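Local coordinates for glycosyl hydrolase family 2, TIM barrel domain protein (Parabacteroides merdae ATCC 43184, PDB 6DXU), which probably cleaves beta-D-glucuronides to release glucuronic acid, acting as a gut-bacterial beta-glucuronidase of glycoside hydrolase family 2, at residues H520-S525 / G784-S789; K767-E772 / V792-G797; W563-V568 / T620-Y625. One frame throughout, in Å; residues are numbered along the deposited sequence.

Contact 1 of 3, residues H520-S525 / G784-S789. With BCN (bicine), chain L.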
loop_
_atom_site.group_PDB
_atom_site.type_symbol
_atom_site.label_atom_id
_atom_site.label_comp_id
_atom_site.label_asym_id
_atom_site.label_seq_id
_atom_site.Cartn_x
_atom_site.Cartn_y
_atom_site.Cartn_z
ATOM N N HIS D 520 16.405 -38.687 -31.819
ATOM C CA HIS D 520 15.170 -38.535 -32.581
ATOM C C HIS D 520 14.596 -39.921 -32.802
ATOM O O HIS D 520 15.143 -40.700 -33.590
ATOM C CB HIS D 520 15.514 -37.830 -33.892
ATOM C CG HIS D 520 14.335 -37.340 -34.683
ATOM N ND1 HIS D 520 13.219 -36.771 -34.107
ATOM C CD2 HIS D 520 14.137 -37.275 -36.024
ATOM C CE1 HIS D 520 12.373 -36.405 -35.054
ATOM N NE2 HIS D 520 12.901 -36.713 -36.227
ATOM N N ALA D 521 13.537 -40.255 -32.061
ATOM C CA ALA D 521 13.025 -41.619 -32.055
ATOM C C ALA D 521 12.694 -42.065 -33.470
ATOM O O ALA D 521 12.055 -41.328 -34.225
ATOM C CB ALA D 521 11.780 -41.739 -31.177
ATOM N N ARG D 522 13.147 -43.268 -33.823
ATOM C CA ARG D 522 12.985 -43.944 -35.108
ATOM C C ARG D 522 14.071 -43.525 -36.086
ATOM O O ARG D 522 14.062 -44.005 -37.227
ATOM C CB ARG D 522 11.602 -43.725 -35.755
ATOM C CG ARG D 522 10.452 -44.184 -34.867
ATOM C CD ARG D 522 9.065 -43.852 -35.431
ATOM N NE ARG D 522 8.046 -44.484 -34.592
ATOM C CZ ARG D 522 7.648 -45.752 -34.738
ATOM N NH1 ARG D 522 8.160 -46.520 -35.695
ATOM N NH2 ARG D 522 6.737 -46.261 -33.920
ATOM N N ARG D 523 15.007 -42.663 -35.697
ATOM C CA ARG D 523 16.143 -42.368 -36.563
ATOM C C ARG D 523 17.314 -43.269 -36.205
ATOM O O ARG D 523 17.689 -43.373 -35.032
ATOM C CB ARG D 523 16.565 -40.909 -36.460
ATOM C CG ARG D 523 17.767 -40.565 -37.330
ATOM C CD ARG D 523 18.208 -39.119 -37.115
ATOM N NE ARG D 523 17.315 -38.157 -37.764
ATOM C CZ ARG D 523 17.308 -36.853 -37.508
ATOM N NH1 ARG D 523 18.138 -36.344 -36.598
ATOM N NH2 ARG D 523 16.463 -36.049 -38.152
ATOM N N HIS D 524 17.888 -43.916 -37.216
ATOM C CA HIS D 524 18.971 -44.857 -37.002
ATOM C C HIS D 524 20.096 -44.554 -37.981
ATOM O O HIS D 524 19.953 -43.736 -38.898
ATOM C CB HIS D 524 18.462 -46.300 -37.113
ATOM C CG HIS D 524 17.289 -46.581 -36.224
ATOM N ND1 HIS D 524 17.425 -46.949 -34.902
ATOM C CD2 HIS D 524 15.956 -46.533 -36.466
ATOM C CE1 HIS D 524 16.227 -47.123 -34.369
ATOM N NE2 HIS D 524 15.318 -46.880 -35.298
ATOM N N SER D 525 21.240 -45.203 -37.769
ATOM C CA SER D 525 22.414 -44.914 -38.582
ATOM C C SER D 525 23.253 -46.170 -38.745
ATOM O O SER D 525 23.433 -46.932 -37.794
ATOM C CB SER D 525 23.274 -43.806 -37.962
ATOM O OG SER D 525 24.410 -43.506 -38.767
ATOM N N GLY D 784 4.522 -33.717 -29.564
ATOM C CA GLY D 784 5.911 -33.730 -29.134
ATOM C C GLY D 784 6.611 -35.052 -29.369
ATOM O O GLY D 784 7.543 -35.393 -28.631
ATOM N N THR D 785 6.169 -35.816 -30.364
ATOM C CA THR D 785 6.782 -37.084 -30.737
ATOM C C THR D 785 7.125 -37.051 -32.220
ATOM O O THR D 785 6.555 -36.277 -32.989
ATOM C CB THR D 785 5.856 -38.271 -30.490
ATOM O OG1 THR D 785 4.692 -38.124 -31.319
ATOM C CG2 THR D 785 5.449 -38.377 -28.990
ATOM N N SER D 786 8.059 -37.911 -32.624
ATOM C CA SER D 786 8.469 -37.909 -34.025
ATOM C C SER D 786 7.370 -38.409 -34.965
ATOM O O SER D 786 7.493 -38.204 -36.180
ATOM C CB SER D 786 9.740 -38.739 -34.215
ATOM O OG SER D 786 9.526 -40.078 -33.832
ATOM N N THR D 787 6.321 -39.057 -34.454
ATOM C CA THR D 787 5.182 -39.445 -35.285
ATOM C C THR D 787 3.915 -38.666 -34.938
ATOM O O THR D 787 2.824 -39.033 -35.391
ATOM C CB THR D 787 4.910 -40.951 -35.186
ATOM O OG1 THR D 787 4.666 -41.313 -33.821
ATOM C CG2 THR D 787 6.108 -41.751 -35.720
ATOM N N GLY D 788 4.033 -37.606 -34.146
ATOM C CA GLY D 788 2.904 -36.777 -33.796
ATOM C C GLY D 788 3.231 -35.303 -33.936
ATOM O O GLY D 788 2.876 -34.501 -33.067
ATOM N N SER D 789 3.923 -34.927 -35.013
ATOM C CA SER D 789 4.401 -33.563 -35.191
ATOM C C SER D 789 4.110 -33.093 -36.610
ATOM O O SER D 789 4.484 -33.771 -37.573
ATOM C CB SER D 789 5.906 -33.465 -34.894
ATOM O OG SER D 789 6.193 -33.715 -33.517
HETATM N N1 BCN L . 20.269 -31.292 -35.283
HETATM C C1 BCN L . 21.140 -30.609 -36.220
HETATM C C2 BCN L . 20.424 -30.482 -37.562
HETATM O O21 BCN L . 19.373 -31.143 -37.767
HETATM O O22 BCN L . 20.884 -29.722 -38.458
HETATM C C3 BCN L . 20.821 -32.619 -35.031
HETATM C C4 BCN L . 20.511 -33.579 -36.183
HETATM O O4 BCN L . 19.132 -33.592 -36.439
HETATM C C5 BCN L . 20.276 -30.554 -34.020
HETATM C C6 BCN L . 19.062 -29.631 -33.929
HETATM O O6 BCN L . 18.075 -30.094 -34.814
HETATM O O HOH W 1 7.754 -41.607 -32.912
#
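Ser786 is the residue most deeply engaged here, and it illustrates how a small side chain can join two domains. Its hydroxyl lies between backbone N and carbonyl carbon (chi1 61°), which sets OG 2.8 Å from Ala521 O, while its CB rests 3.6 Å from CE1 of His520. Arg522 and Thr787 enlarge the contact by crossing at about a right angle: the arginine chain runs extended from CG to NE and passes the methyl CG2 of Thr787, with NE and CG2 3.5 Å apart. A water in the guanidinium plane bridges the three, weakly from Arg522 NE, closely at Ser786 OG and at longer range at Thr787 OG1. Arg523 turns the other way, into the bicine pocket. Its NH1 donates to bicine O4 at 2.9 Å and also to Asp562 O, NH2 serves Ala794 O and Gln793 OE1, and CD2 of His520 sits 3.3 Å above the guanidinium plane, toward its rim. With a leucine at Arg523, Ala794 O and Gln793 OE1 would probably lose a donor from the barrel side, and bicine O4 its guanidinium partner. Each segment holds a beta turn, type II from His520 to Arg523 and type I from Thr785 to Gly788. The first follows barrel strand 512-513 and adjoins helix 565-579; the second links strands 778-780 and 791-793 of the C-terminal domain, with Thr787 against Leu800 of strand 798-804.

Contact 2 of 3, residues K767-E772 / V792-G797. With BCN (bicine), chain L.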
loop_
_atom_site.group_PDB
_atom_site.type_symbol
_atom_site.label_atom_id
_atom_site.label_comp_id
_atom_site.label_asym_id
_atom_site.label_seq_id
_atom_site.Cartn_x
_atom_site.Cartn_y
_atom_site.Cartn_z
ATOM N N LYS D 767 15.819 -34.097 -43.599
ATOM C CA LYS D 767 15.125 -32.911 -44.083
ATOM C C LYS D 767 13.800 -32.704 -43.353
ATOM O O LYS D 767 13.075 -33.657 -43.052
ATOM C CB LYS D 767 14.873 -33.064 -45.577
ATOM C CG LYS D 767 14.899 -31.760 -46.344
ATOM C CD LYS D 767 14.856 -32.058 -47.847
ATOM C CE LYS D 767 14.374 -30.857 -48.629
ATOM N NZ LYS D 767 15.066 -29.660 -48.191
ATOM N N GLN D 768 13.471 -31.448 -43.077
ATOM C CA GLN D 768 12.226 -31.177 -42.382
ATOM C C GLN D 768 11.029 -31.355 -43.312
ATOM O O GLN D 768 11.035 -30.907 -44.461
ATOM C CB GLN D 768 12.218 -29.766 -41.786
ATOM C CG GLN D 768 11.053 -29.605 -40.797
ATOM C CD GLN D 768 10.912 -28.216 -40.206
ATOM O OE1 GLN D 768 11.113 -28.022 -39.004
ATOM N NE2 GLN D 768 10.538 -27.252 -41.036
ATOM N N ILE D 769 9.993 -32.001 -42.785
ATOM C CA ILE D 769 8.745 -32.271 -43.485
ATOM C C ILE D 769 7.621 -31.556 -42.740
ATOM O O ILE D 769 7.601 -31.541 -41.503
ATOM C CB ILE D 769 8.470 -33.785 -43.561
ATOM C CG1 ILE D 769 9.494 -34.452 -44.474
ATOM C CG2 ILE D 769 7.056 -34.057 -44.060
ATOM C CD1 ILE D 769 9.741 -35.890 -44.115
ATOM N N THR D 770 6.693 -30.967 -43.494
ATOM C CA THR D 770 5.539 -30.252 -42.958
ATOM C C THR D 770 4.246 -30.899 -43.446
ATOM O O THR D 770 4.067 -31.102 -44.652
ATOM C CB THR D 770 5.591 -28.783 -43.388
ATOM O OG1 THR D 770 6.761 -28.172 -42.838
ATOM C CG2 THR D 770 4.342 -28.015 -42.909
ATOM N N PHE D 771 3.346 -31.218 -42.519
ATOM C CA PHE D 771 2.029 -31.756 -42.841
ATOM C C PHE D 771 0.960 -30.673 -42.727
ATOM O O PHE D 771 0.985 -29.876 -41.788
ATOM C CB PHE D 771 1.678 -32.892 -41.888
ATOM C CG PHE D 771 2.565 -34.095 -42.015
ATOM C CD1 PHE D 771 2.284 -35.080 -42.950
ATOM C CD2 PHE D 771 3.679 -34.238 -41.199
ATOM C CE1 PHE D 771 3.081 -36.203 -43.062
ATOM C CE2 PHE D 771 4.489 -35.352 -41.307
ATOM C CZ PHE D 771 4.192 -36.337 -42.244
ATOM N N GLU D 772 0.012 -30.661 -43.676
ATOM C CA GLU D 772 -1.175 -29.808 -43.597
ATOM C C GLU D 772 -2.389 -30.622 -44.018
ATOM O O GLU D 772 -2.265 -31.607 -44.751
ATOM C CB GLU D 772 -1.070 -28.556 -44.485
ATOM C CG GLU D 772 0.054 -27.606 -44.122
ATOM C CD GLU D 772 0.073 -26.343 -44.975
ATOM O OE1 GLU D 772 -0.751 -26.209 -45.918
ATOM O OE2 GLU D 772 0.932 -25.480 -44.699
ATOM N N VAL D 792 8.491 -31.750 -38.628
ATOM C CA VAL D 792 9.363 -32.762 -38.025
ATOM C C VAL D 792 10.481 -33.080 -39.008
ATOM O O VAL D 792 10.257 -33.137 -40.219
ATOM C CB VAL D 792 8.560 -34.024 -37.634
ATOM C CG1 VAL D 792 8.055 -34.779 -38.894
ATOM C CG2 VAL D 792 9.395 -34.954 -36.739
ATOM N N GLN D 793 11.688 -33.278 -38.485
ATOM C CA GLN D 793 12.785 -33.747 -39.323
ATOM C C GLN D 793 12.549 -35.203 -39.687
ATOM O O GLN D 793 12.023 -35.978 -38.885
ATOM C CB GLN D 793 14.132 -33.606 -38.602
ATOM C CG GLN D 793 14.706 -32.200 -38.563
ATOM C CD GLN D 793 16.072 -32.170 -37.893
ATOM O OE1 GLN D 793 16.733 -33.200 -37.798
ATOM N NE2 GLN D 793 16.486 -30.998 -37.397
ATOM N N ALA D 794 12.907 -35.570 -40.916
ATOM C CA ALA D 794 12.747 -36.952 -41.339
ATOM C C ALA D 794 13.633 -37.873 -40.504
ATOM O O ALA D 794 14.693 -37.475 -40.013
ATOM C CB ALA D 794 13.097 -37.101 -42.825
ATOM N N TYR D 795 13.185 -39.106 -40.335
ATOM C CA TYR D 795 14.010 -40.162 -39.756
ATOM C C TYR D 795 14.290 -41.176 -40.861
ATOM O O TYR D 795 13.383 -41.889 -41.300
ATOM C CB TYR D 795 13.353 -40.804 -38.536
ATOM C CG TYR D 795 11.841 -40.835 -38.535
ATOM C CD1 TYR D 795 11.081 -39.721 -38.124
ATOM C CD2 TYR D 795 11.173 -41.977 -38.907
ATOM C CE1 TYR D 795 9.678 -39.781 -38.116
ATOM C CE2 TYR D 795 9.811 -42.041 -38.902
ATOM C CZ TYR D 795 9.065 -40.948 -38.512
ATOM O OH TYR D 795 7.692 -41.020 -38.507
ATOM N N ASN D 796 15.541 -41.201 -41.324
ATOM C CA ASN D 796 15.964 -42.043 -42.444
ATOM C C ASN D 796 15.076 -41.827 -43.670
ATOM O O ASN D 796 14.637 -42.770 -44.343
ATOM C CB ASN D 796 16.014 -43.507 -42.021
ATOM C CG ASN D 796 16.995 -43.728 -40.880
ATOM O OD1 ASN D 796 16.610 -44.109 -39.782
ATOM N ND2 ASN D 796 18.270 -43.460 -41.140
ATOM N N GLY D 797 14.838 -40.556 -43.963
ATOM C CA GLY D 797 14.076 -40.154 -45.124
ATOM C C GLY D 797 12.582 -40.343 -45.023
ATOM O O GLY D 797 11.883 -40.124 -46.021
HETATM N N1 BCN L . 20.269 -31.292 -35.283
HETATM C C1 BCN L . 21.140 -30.609 -36.220
HETATM C C2 BCN L . 20.424 -30.482 -37.562
HETATM O O21 BCN L . 19.373 -31.143 -37.767
HETATM O O22 BCN L . 20.884 -29.722 -38.458
HETATM C C3 BCN L . 20.821 -32.619 -35.031
HETATM C C4 BCN L . 20.511 -33.579 -36.183
HETATM O O4 BCN L . 19.132 -33.592 -36.439
HETATM C C5 BCN L . 20.276 -30.554 -34.020
HETATM C C6 BCN L . 19.062 -29.631 -33.929
HETATM O O6 BCN L . 18.075 -30.094 -34.814
#
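Backbone hydrogen bonds carry the pairing of Ile769 with Val792, the hydrogen-bonded pair of an antiparallel strand couple. Ile769 N donates to Val792 O at 2.8 Å, and Val792 N returns a bond to Ile769 O at 3.0 Å. Past the end of the second strand, Ala794 N still reaches Lys767 O at 2.9 Å. Between these bonds lies the non-hydrogen-bonded pair Gln768 and Gln793, where the CA of Gln768 makes a C-H...O contact with Val792 O. Apolar contacts form on the face bearing Ile769 and Val792: CD1 of Ile769 meets CB of Ala794 at 3.8 Å, and the Phe771 ring presents its edge to CG1 of Val792 while CG2 of Ile769 overlies one ring face. The polar work falls to Gln793. Extended beyond CG, it carries its amide to the bicine, NE2 giving weak bonds to O21 (2.9 Å) and O6 (3.2 Å), OE1 being already engaged by Arg523. In the C-terminal domain, strand 768-775 lies between edge strand 791-793 and strand 810-815, and the apolar face packs on Ala799 of strand 798-804 and Leu754 of strand 747-755, the facing sheet of a beta sandwich.

Contact 3 of 3, residues W563-V568 / T620-Y625. With BCN (bicine), chain L.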
loop_
_atom_site.group_PDB
_atom_site.type_symbol
_atom_site.label_atom_id
_atom_site.label_comp_id
_atom_site.label_asym_id
_atom_site.label_seq_id
_atom_site.Cartn_x
_atom_site.Cartn_y
_atom_site.Cartn_z
ATOM N N TRP D 563 22.116 -37.411 -34.056
ATOM C CA TRP D 563 20.956 -37.535 -33.157
ATOM C C TRP D 563 20.161 -38.808 -33.424
ATOM O O TRP D 563 18.928 -38.856 -33.252
ATOM C CB TRP D 563 20.041 -36.310 -33.194
ATOM C CG TRP D 563 20.653 -35.097 -32.526
ATOM C CD1 TRP D 563 21.963 -34.677 -32.596
ATOM C CD2 TRP D 563 19.970 -34.141 -31.707
ATOM N NE1 TRP D 563 22.126 -33.521 -31.853
ATOM C CE2 TRP D 563 20.916 -33.174 -31.306
ATOM C CE3 TRP D 563 18.646 -34.011 -31.274
ATOM C CZ2 TRP D 563 20.576 -32.092 -30.480
ATOM C CZ3 TRP D 563 18.311 -32.947 -30.457
ATOM C CH2 TRP D 563 19.271 -31.996 -30.072
ATOM N N SER D 564 20.850 -39.829 -33.903
ATOM C CA SER D 564 20.205 -41.108 -34.102
ATOM C C SER D 564 20.132 -41.862 -32.786
ATOM O O SER D 564 20.902 -41.618 -31.855
ATOM C CB SER D 564 20.963 -41.943 -35.131
ATOM O OG SER D 564 22.212 -42.347 -34.602
ATOM N N GLU D 565 19.181 -42.790 -32.718
ATOM C CA GLU D 565 19.160 -43.716 -31.599
ATOM C C GLU D 565 20.425 -44.561 -31.553
ATOM O O GLU D 565 20.804 -45.043 -30.486
ATOM C CB GLU D 565 17.943 -44.620 -31.690
ATOM C CG GLU D 565 16.641 -43.883 -31.768
ATOM C CD GLU D 565 15.502 -44.753 -31.296
ATOM O OE1 GLU D 565 14.451 -44.828 -31.973
ATOM O OE2 GLU D 565 15.667 -45.379 -30.241
ATOM N N SER D 566 21.072 -44.764 -32.707
ATOM C CA SER D 566 22.221 -45.662 -32.777
ATOM C C SER D 566 23.382 -45.147 -31.941
ATOM O O SER D 566 24.086 -45.934 -31.295
ATOM C CB SER D 566 22.639 -45.848 -34.238
ATOM O OG SER D 566 21.496 -46.114 -35.052
ATOM N N TYR D 567 23.595 -43.832 -31.937
ATOM C CA TYR D 567 24.666 -43.258 -31.130
ATOM C C TYR D 567 24.351 -43.352 -29.639
ATOM O O TYR D 567 25.202 -43.769 -28.843
ATOM C CB TYR D 567 24.908 -41.805 -31.533
ATOM C CG TYR D 567 25.968 -41.130 -30.690
ATOM C CD1 TYR D 567 27.312 -41.431 -30.867
ATOM C CD2 TYR D 567 25.624 -40.216 -29.696
ATOM C CE1 TYR D 567 28.292 -40.827 -30.094
ATOM C CE2 TYR D 567 26.601 -39.608 -28.909
ATOM C CZ TYR D 567 27.935 -39.928 -29.115
ATOM O OH TYR D 567 28.921 -39.346 -28.345
ATOM N N VAL D 568 23.134 -42.970 -29.232
ATOM C CA VAL D 568 22.871 -42.913 -27.795
ATOM C C VAL D 568 22.827 -44.317 -27.200
ATOM O O VAL D 568 23.178 -44.512 -26.030
ATOM C CB VAL D 568 21.597 -42.103 -27.469
ATOM C CG1 VAL D 568 20.348 -42.918 -27.686
ATOM C CG2 VAL D 568 21.662 -41.603 -26.020
ATOM N N THR D 620 5.964 -44.389 -25.779
ATOM C CA THR D 620 6.552 -45.402 -26.659
ATOM C C THR D 620 8.017 -45.588 -26.295
ATOM O O THR D 620 8.788 -44.624 -26.370
ATOM C CB THR D 620 6.435 -45.013 -28.127
ATOM O OG1 THR D 620 5.074 -44.684 -28.426
ATOM C CG2 THR D 620 6.889 -46.195 -29.017
ATOM N N PRO D 621 8.448 -46.786 -25.913
ATOM C CA PRO D 621 9.863 -46.977 -25.582
ATOM C C PRO D 621 10.739 -46.769 -26.807
ATOM O O PRO D 621 10.390 -47.174 -27.918
ATOM C CB PRO D 621 9.922 -48.433 -25.100
ATOM C CG PRO D 621 8.500 -48.863 -24.908
ATOM C CD PRO D 621 7.669 -48.031 -25.797
ATOM N N LYS D 622 11.885 -46.130 -26.593
ATOM C CA LYS D 622 12.933 -46.063 -27.601
ATOM C C LYS D 622 13.832 -47.292 -27.487
ATOM O O LYS D 622 13.734 -48.073 -26.541
ATOM C CB LYS D 622 13.760 -44.785 -27.446
ATOM C CG LYS D 622 12.976 -43.480 -27.617
ATOM C CD LYS D 622 13.933 -42.306 -27.719
ATOM C CE LYS D 622 13.259 -40.978 -27.414
ATOM N NZ LYS D 622 14.277 -39.881 -27.360
ATOM N N GLU D 623 14.742 -47.448 -28.446
ATOM C CA GLU D 623 15.643 -48.601 -28.380
ATOM C C GLU D 623 16.499 -48.556 -27.117
ATOM O O GLU D 623 16.850 -49.607 -26.561
ATOM C CB GLU D 623 16.535 -48.658 -29.622
ATOM C CG GLU D 623 15.776 -48.640 -30.953
ATOM C CD GLU D 623 15.388 -50.023 -31.474
ATOM O OE1 GLU D 623 15.804 -51.057 -30.901
ATOM O OE2 GLU D 623 14.650 -50.067 -32.473
ATOM N N SER D 624 16.791 -47.346 -26.622
ATOM C CA SER D 624 17.651 -47.165 -25.455
ATOM C C SER D 624 17.021 -47.684 -24.169
ATOM O O SER D 624 17.747 -48.014 -23.223
ATOM C CB SER D 624 17.996 -45.679 -25.302
ATOM O OG SER D 624 16.866 -44.858 -25.593
ATOM N N TYR D 625 15.690 -47.763 -24.108
ATOM C CA TYR D 625 15.037 -48.336 -22.935
ATOM C C TYR D 625 15.540 -49.747 -22.670
ATOM O O TYR D 625 15.788 -50.125 -21.516
ATOM C CB TYR D 625 13.522 -48.333 -23.144
ATOM C CG TYR D 625 12.697 -48.958 -22.027
ATOM C CD1 TYR D 625 12.402 -50.310 -22.030
ATOM C CD2 TYR D 625 12.195 -48.180 -20.984
ATOM C CE1 TYR D 625 11.642 -50.881 -21.022
ATOM C CE2 TYR D 625 11.429 -48.731 -19.977
ATOM C CZ TYR D 625 11.162 -50.089 -19.999
ATOM O OH TYR D 625 10.404 -50.657 -19.010
HETATM N N1 BCN L . 20.269 -31.292 -35.283
HETATM C C1 BCN L . 21.140 -30.609 -36.220
HETATM C C2 BCN L . 20.424 -30.482 -37.562
HETATM O O21 BCN L . 19.373 -31.143 -37.767
HETATM O O22 BCN L . 20.884 -29.722 -38.458
HETATM C C3 BCN L . 20.821 -32.619 -35.031
HETATM C C4 BCN L . 20.511 -33.579 -36.183
HETATM O O4 BCN L . 19.132 -33.592 -36.439
HETATM C C5 BCN L . 20.276 -30.554 -34.020
HETATM C C6 BCN L . 19.062 -29.631 -33.929
HETATM O O6 BCN L . 18.075 -30.094 -34.814
HETATM O O HOH W 2 17.126 -44.163 -28.217
#
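Two neighbouring helices of the TIM barrel meet at their N-terminal ends, where Glu565 accepts a hydrogen bond from the backbone of Glu623. The bond runs from Glu623 N to the syn lone pair of Glu565 OE2, 2.9 Å long with an angle of 155° at the hydrogen. CG of Glu565 lies anti to the carbonyl carbon (chi1 -56°) and the chain beyond it is extended, so that OE2 also settles 3.4 Å from CB of Lys622 and 3.3 Å from CG of Glu623. A water donates to the same oxygen and bridges it to Ser624 OG, while OE1 accepts from Arg522 N; both oxygens of this buried carboxylate are thus engaged. Helix 565-579 forms the crossover between the parallel barrel strands 512-513 and 587-589, and helix 623-632 follows the latter, beside helix 345-357 from the start of the barrel. The carboxylate planes of Glu565 and Glu623 are turned 52° from each other; a bend at chi2 carries the second toward His639 NE2. Lys622 leads its amine away to Asp595, Ser519 O and Gly613 O. One turn on, CG1 of Val568 approaches CB of Ser624 at 4.3 Å. Ser564 N-caps helix 565-579 through weak bonds from Ser566 N and Tyr567 N, and just before it Trp563 lays one indole face under the bicine, whose C3 lies 3.4 Å from CD1.

Followed from the N terminus, the chain opens contact 1 at residues 520-525, in a loop of the barrel. Contact 3 then opens at 563-568 and closes at 620-625, a short loop through the last barrel strand that lies wholly within the long excursion of contact 1. After the intervening beta domain, contact 2 opens at 767-772; contact 1 closes at 784-789, and contact 2 closes only at 792-797, so these two cross. Contact 3 therefore ties barrel to barrel, contact 2 sandwich to sandwich, and contact 1 joins the two domains. Contact 1 touches both others, contacts 2 and 3 do not touch, and all three reach the same bicine.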